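Local coordinates for protein CT296 (Chlamydia trachomatis, PDB 3QH6) that is of unknown function but structurally resembles the iron(II)- and 2-oxoglutarate-dependent enzymes, whose cupin-like fold it appears to share, at residues A[30-35]-A[113-118]; A[92-97]-A[147-152]. All blocks are in the same frame, centred on the assembly; numbering follows the deposited sequence.

In the fold
Both interactions are built on the same antiparallel sheet. In interaction 1 helix 29-42 packs on the end of strand 111-116 and the turn after it; in interaction 2 edge strand 91-98 pairs with strand 145-151. Strands 111-116 and 145-151 are neighbours, so the two contacts, with centres about 15 Å apart, are coupled directly: Val113 O lies 2.8 Å from Leu148 N, a probable hydrogen bond. Along the chain the segments alternate, 30-35, 92-97, 113-118 and 147-152, which ties early and late parts of the sequence into one unit. Helix 66-75 packs against side chains of both contacts, so one helix bridges them across the sheet.

Interaction 1. Residues A[30-35]-A[113-118]; sequences SDCKQL and VLLCLS
Cys32 and Leu35 of helix 29-42 meet Leu117, in the turn that follows strand 111-116, in a helix-on-sheet packing contact within what is probably a cupin-like fold. The backbones come close where Cys32 faces Leu117, with their CA atoms 4.8 Å apart, and no hydrogen bond crosses between the segments. The compact, buried part is apolar. Leu117 sends CD2 against CB of Cys32 at 4.0 Å, and the same methyl meets CD2 of Leu35 at 4.1 Å, the two leucine side chains crossing at a slant. With SG turned anti to the carbonyl carbon (chi1 -64°), Cys32 carries its sulfur past the turn toward the strand, where it lies 4.3 Å from CG of Leu115. Val68 and Ile71 of helix 66-75 also pack on Leu35, while Leu39 and Glu36, later in helix 29-42, touch Leu117.

The other side of the contact is looser and reaches solvent through Lys33. The CA-CB bond of this lysine points away from the turn, but the bend at chi2 (-64°) brings its aliphatic chain back over the turn backbone, and CE settles 3.9 Å from CA of Ser118. Only methylene groups touch here. Ser118 directs its hydroxyl elsewhere, to hydrogen bonds with Glu36 OE1 and Thr144 N, which fasten the turn to the helix and to the residue just ahead of strand 145-151. Between the two regions sits Leu117 O, a buried carbonyl oxygen without a hydrogen-bond partner in the model, which has CB of Cys32 at 3.6 Å and CD of Lys33 at 3.3 Å.

Interaction 2. Residues A[92-97]-A[147-152]; sequences LVRDLW and ILRFSS
Over one face of the Phe150 ring lies CD1 of Leu92, 4.2 Å above the plane and offset toward the rim, while CE1 of the ring approaches CB of Leu92 at 4.1 Å. The two guanidinium groups are each covered by a neighbour on their own strand: CG2 of Val93 lies over one face of Arg94, toward its rim, and CG1 of Ile147, in one of the two conformers of that residue, over the centre of one face of Arg149. Between the arginines the contact is aliphatic, CB of Arg94 on CG of Arg149 at 3.8 Å, and the Arg149 chain is bent at chi2 (-63°). Arg149 bonds to Ser112 OG and Leu105 O. The carboxylate of Asp107, salt-bridged to Arg94 NE and in a long, weak ion pair with Arg149 NE, probably offsets the two like charges.

Leu92, Asp95, Leu148 and Phe150 occupy the face turned to helix 66-75, where CD1 of Leu92 also rests on CB of Leu148. Asp95 ends in hydrogen bonds to His62 and Val61 N. Arg94, Leu96, Ile147 and Arg149 lie on the other face.

Four backbone hydrogen bonds join the strands. Val93 N bonds to Arg149 O at 3.0 Å, Arg149 N bonds to Arg94 O, and Leu96 and Ile147 exchange a reciprocal pair. The result is an antiparallel pairing of an edge strand, in which the one-residue slip of register between Leu92 and Arg94 forms a classic irregularity of such strands, the beta bulge.

Interaction 1. Residues A[30-35]-A[113-118]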
loop_
_atom_site.group_PDB
_atom_site.type_symbol
_atom_site.label_atom_id
_atom_site.label_comp_id
_atom_site.label_asym_id
_atom_site.label_seq_id
_atom_site.Cartn_x
_atom_site.Cartn_y
_atom_site.Cartn_z
ATOM N N SER A 30 -10.447 0.541 -10.156
ATOM C CA SER A 30 -10.461 -0.431 -11.252
ATOM C C SER A 30 -9.128 -1.155 -11.402
ATOM O O SER A 30 -9.088 -2.345 -11.697
ATOM C CB SER A 30 -10.829 0.255 -12.571
ATOM O OG SER A 30 -10.103 1.464 -12.732
ATOM N N ASP A 31 -8.033 -0.434 -11.202
ATOM C CA ASP A 31 -6.718 -1.060 -11.158
ATOM C C ASP A 31 -6.587 -2.031 -9.980
ATOM O O ASP A 31 -5.961 -3.079 -10.120
ATOM C CB ASP A 31 -5.614 -0.006 -11.067
ATOM C CG ASP A 31 -5.465 0.784 -12.358
ATOM O OD1 ASP A 31 -5.913 0.280 -13.421
ATOM O OD2 ASP A 31 -4.900 1.901 -12.308
ATOM N N CYS A 32 -7.160 -1.689 -8.833
ATOM C CA CYS A 32 -7.107 -2.619 -7.691
ATOM C C CYS A 32 -7.879 -3.920 -7.923
ATOM O O CYS A 32 -7.357 -4.993 -7.660
ATOM C CB CYS A 32 -7.578 -1.958 -6.401
ATOM S SG CYS A 32 -6.518 -0.620 -5.922
ATOM N N LYS A 33 -9.118 -3.832 -8.399
ATOM C CA LYS A 33 -9.915 -5.033 -8.698
ATOM C C LYS A 33 -9.293 -5.919 -9.785
ATOM O O LYS A 33 -9.375 -7.149 -9.713
ATOM C CB LYS A 33 -11.324 -4.641 -9.161
ATOM C CG LYS A 33 -12.065 -3.707 -8.222
ATOM C CD LYS A 33 -12.350 -4.350 -6.872
ATOM C CE LYS A 33 -13.376 -3.538 -6.097
ATOM N NZ LYS A 33 -14.702 -3.564 -6.755
ATOM N N GLN A 34 -8.694 -5.304 -10.803
ATOM C CA GLN A 34 -8.032 -6.066 -11.851
ATOM C C GLN A 34 -6.876 -6.872 -11.259
ATOM O O GLN A 34 -6.774 -8.066 -11.490
ATOM C CB GLN A 34 -7.548 -5.153 -12.991
ATOM N N LEU A 35 -6.019 -6.221 -10.476
ATOM C CA LEU A 35 -4.942 -6.914 -9.754
ATOM C C LEU A 35 -5.480 -8.074 -8.891
ATOM O O LEU A 35 -4.984 -9.190 -8.962
ATOM C CB LEU A 35 -4.184 -5.913 -8.853
ATOM C CG LEU A 35 -2.957 -6.449 -8.106
ATOM C CD1 LEU A 35 -1.941 -7.005 -9.091
ATOM C CD2 LEU A 35 -2.296 -5.402 -7.240
ATOM N N VAL A 113 3.119 0.302 2.703
ATOM C CA VAL A 113 1.813 0.791 2.293
ATOM C C VAL A 113 0.876 -0.381 2.242
ATOM O O VAL A 113 1.171 -1.389 1.605
ATOM C CB VAL A 113 1.858 1.467 0.908
ATOM C CG1 VAL A 113 0.410 1.783 0.414
ATOM C CG2 VAL A 113 2.695 2.720 0.977
ATOM N N LEU A 114 -0.249 -0.268 2.930
ATOM C CA LEU A 114 -1.278 -1.298 2.850
ATOM C C LEU A 114 -2.289 -0.750 1.866
ATOM O O LEU A 114 -2.843 0.306 2.085
ATOM C CB LEU A 114 -1.909 -1.531 4.241
ATOM C CG LEU A 114 -3.051 -2.550 4.399
ATOM C CD1 LEU A 114 -4.277 -2.179 3.566
ATOM C CD2 LEU A 114 -2.583 -3.919 4.040
ATOM N N LEU A 115 -2.510 -1.449 0.766
ATOM C CA LEU A 115 -3.489 -0.989 -0.213
ATOM C C LEU A 115 -4.644 -1.966 -0.266
ATOM O O LEU A 115 -4.444 -3.140 -0.510
ATOM C CB LEU A 115 -2.802 -0.888 -1.564
ATOM C CG LEU A 115 -3.596 -0.370 -2.754
ATOM C CD1 LEU A 115 -4.094 1.070 -2.569
ATOM C CD2 LEU A 115 -2.675 -0.454 -3.923
ATOM N N CYS A 116 -5.853 -1.499 -0.004
ATOM C CA CYS A 116 -7.005 -2.402 -0.026
ATOM C C CYS A 116 -7.443 -2.640 -1.500
ATOM O O CYS A 116 -7.522 -1.681 -2.288
ATOM C CB CYS A 116 -8.124 -1.843 0.840
ATOM S SG CYS A 116 -9.579 -2.900 0.850
ATOM N N LEU A 117 -7.676 -3.907 -1.874
ATOM C CA LEU A 117 -7.879 -4.290 -3.282
ATOM C C LEU A 117 -9.354 -4.461 -3.645
ATOM O O LEU A 117 -9.709 -4.388 -4.820
ATOM C CB LEU A 117 -7.124 -5.595 -3.638
ATOM C CG LEU A 117 -5.591 -5.544 -3.604
ATOM C CD1 LEU A 117 -5.003 -6.858 -4.094
ATOM C CD2 LEU A 117 -5.054 -4.377 -4.439
ATOM N N SER A 118 -10.204 -4.714 -2.652
ATOM C CA SER A 118 -11.597 -5.024 -2.934
ATOM C C SER A 118 -12.550 -4.601 -1.817
ATOM O O SER A 118 -12.129 -4.233 -0.710
ATOM C CB SER A 118 -11.750 -6.525 -3.189
ATOM O OG SER A 118 -11.542 -7.261 -1.995
#

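Interaction 2. Residues A[92-97]-A[147-152]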
loop_
_atom_site.group_PDB
_atom_site.type_symbol
_atom_site.label_atom_id
_atom_site.label_comp_id
_atom_site.label_asym_id
_atom_site.label_seq_id
_atom_site.Cartn_x
_atom_site.Cartn_y
_atom_site.Cartn_z
ATOM N N LEU A 92 10.199 -0.579 -4.087
ATOM C CA LEU A 92 9.507 -1.766 -3.606
ATOM C C LEU A 92 10.492 -2.921 -3.485
ATOM O O LEU A 92 11.175 -3.235 -4.455
ATOM C CB LEU A 92 8.376 -2.131 -4.580
ATOM C CG LEU A 92 7.544 -3.343 -4.179
ATOM C CD1 LEU A 92 6.670 -3.019 -3.005
ATOM C CD2 LEU A 92 6.667 -3.827 -5.364
ATOM N N VAL A 93 10.563 -3.559 -2.310
ATOM C CA VAL A 93 11.499 -4.667 -2.083
ATOM C C VAL A 93 10.769 -5.973 -1.731
ATOM O O VAL A 93 11.283 -7.060 -1.985
ATOM C CB VAL A 93 12.553 -4.329 -0.986
ATOM C CG1 VAL A 93 13.477 -3.210 -1.484
ATOM C CG2 VAL A 93 11.879 -3.956 0.388
ATOM N N ARG A 94 9.584 -5.875 -1.138
ATOM C CA ARG A 94 8.845 -7.076 -0.734
ATOM C C ARG A 94 7.373 -6.770 -0.786
ATOM O O ARG A 94 6.985 -5.608 -0.659
ATOM C CB ARG A 94 9.204 -7.464 0.717
ATOM C CG ARG A 94 10.630 -8.008 0.869
ATOM C CD ARG A 94 10.924 -8.369 2.353
ATOM N NE ARG A 94 11.008 -7.183 3.196
ATOM C CZ ARG A 94 12.067 -6.378 3.239
ATOM N NH1 ARG A 94 13.112 -6.630 2.468
ATOM N NH2 ARG A 94 12.086 -5.314 4.039
ATOM N N ASP A 95 6.534 -7.790 -0.953
ATOM C CA ASP A 95 5.101 -7.560 -0.803
ATOM C C ASP A 95 4.385 -8.815 -0.274
ATOM O O ASP A 95 4.971 -9.885 -0.199
ATOM C CB ASP A 95 4.512 -7.056 -2.121
ATOM C CG ASP A 95 4.310 -8.145 -3.119
ATOM O OD1 ASP A 95 3.735 -9.190 -2.743
ATOM O OD2 ASP A 95 4.731 -7.949 -4.273
ATOM N N LEU A 96 3.135 -8.679 0.136
ATOM C CA LEU A 96 2.388 -9.849 0.595
ATOM C C LEU A 96 0.928 -9.593 0.312
ATOM O O LEU A 96 0.390 -8.554 0.689
ATOM C CB LEU A 96 2.591 -10.075 2.105
ATOM C CG LEU A 96 1.877 -11.271 2.757
ATOM C CD1 LEU A 96 2.438 -12.610 2.311
ATOM C CD2 LEU A 96 1.935 -11.190 4.282
ATOM N N TRP A 97 0.270 -10.536 -0.336
ATOM C CA TRP A 97 -1.159 -10.403 -0.575
ATOM C C TRP A 97 -1.878 -11.043 0.601
ATOM O O TRP A 97 -1.695 -12.218 0.859
ATOM C CB TRP A 97 -1.490 -11.144 -1.860
ATOM C CG TRP A 97 -2.945 -11.116 -2.201
ATOM C CD1 TRP A 97 -3.802 -10.085 -2.042
ATOM C CD2 TRP A 97 -3.691 -12.190 -2.786
ATOM N NE1 TRP A 97 -5.068 -10.450 -2.502
ATOM C CE2 TRP A 97 -5.013 -11.740 -2.955
ATOM C CE3 TRP A 97 -3.364 -13.495 -3.175
ATOM C CZ2 TRP A 97 -6.009 -12.547 -3.492
ATOM C CZ3 TRP A 97 -4.351 -14.294 -3.702
ATOM C CH2 TRP A 97 -5.666 -13.814 -3.858
ATOM N N ILE A 147 0.213 -5.686 1.091
ATOM C CA ILE A 147 1.140 -4.867 1.833
ATOM C C ILE A 147 2.398 -4.742 0.997
ATOM O O ILE A 147 2.903 -5.724 0.464
ATOM C CB ILE A 147 1.455 -5.449 3.244
ATOM C CG1 ILE A 147 2.426 -4.520 3.968
ATOM C CG2 ILE A 147 1.999 -6.878 3.171
ATOM C CD1 ILE A 147 1.709 -3.359 4.680
ATOM N N LEU A 148 2.871 -3.512 0.867
ATOM C CA LEU A 148 3.994 -3.186 -0.003
ATOM C C LEU A 148 5.081 -2.648 0.892
ATOM O O LEU A 148 4.822 -1.737 1.660
ATOM C CB LEU A 148 3.568 -2.075 -0.976
ATOM C CG LEU A 148 2.383 -2.454 -1.881
ATOM C CD1 LEU A 148 1.843 -1.209 -2.583
ATOM C CD2 LEU A 148 2.819 -3.514 -2.877
ATOM N N ARG A 149 6.286 -3.197 0.800
ATOM C CA ARG A 149 7.366 -2.762 1.653
ATOM C C ARG A 149 8.349 -1.933 0.856
ATOM O O ARG A 149 8.914 -2.421 -0.118
ATOM C CB ARG A 149 8.099 -3.986 2.243
ATOM C CG ARG A 149 7.203 -5.051 2.862
ATOM C CD ARG A 149 6.419 -4.496 4.065
ATOM N NE ARG A 149 5.796 -5.603 4.793
ATOM C CZ ARG A 149 5.228 -5.503 5.979
ATOM N NH1 ARG A 149 5.204 -4.332 6.595
ATOM N NH2 ARG A 149 4.705 -6.589 6.562
ATOM N N PHE A 150 8.674 -0.730 1.334
ATOM C CA PHE A 150 9.570 0.141 0.555
ATOM C C PHE A 150 10.856 0.402 1.307
ATOM O O PHE A 150 10.812 0.714 2.483
ATOM C CB PHE A 150 8.896 1.494 0.237
ATOM C CG PHE A 150 7.729 1.380 -0.694
ATOM C CD1 PHE A 150 7.909 1.432 -2.072
ATOM C CD2 PHE A 150 6.451 1.165 -0.207
ATOM C CE1 PHE A 150 6.800 1.294 -2.954
ATOM C CE2 PHE A 150 5.371 1.039 -1.083
ATOM C CZ PHE A 150 5.552 1.097 -2.440
ATOM N N SER A 151 11.997 0.315 0.622
ATOM C CA SER A 151 13.290 0.444 1.325
ATOM C C SER A 151 14.202 1.435 0.588
ATOM O O SER A 151 14.211 1.502 -0.656
ATOM C CB SER A 151 13.982 -0.931 1.444
ATOM O OG SER A 151 15.238 -0.828 2.114
ATOM N N SER A 152 14.944 2.223 1.359
ATOM C CA SER A 152 15.937 3.132 0.799
ATOM C C SER A 152 17.279 2.397 0.674
ATOM O O SER A 152 18.272 2.971 0.221
ATOM C CB SER A 152 16.107 4.353 1.708
ATOM O OG SER A 152 16.645 3.963 2.980
#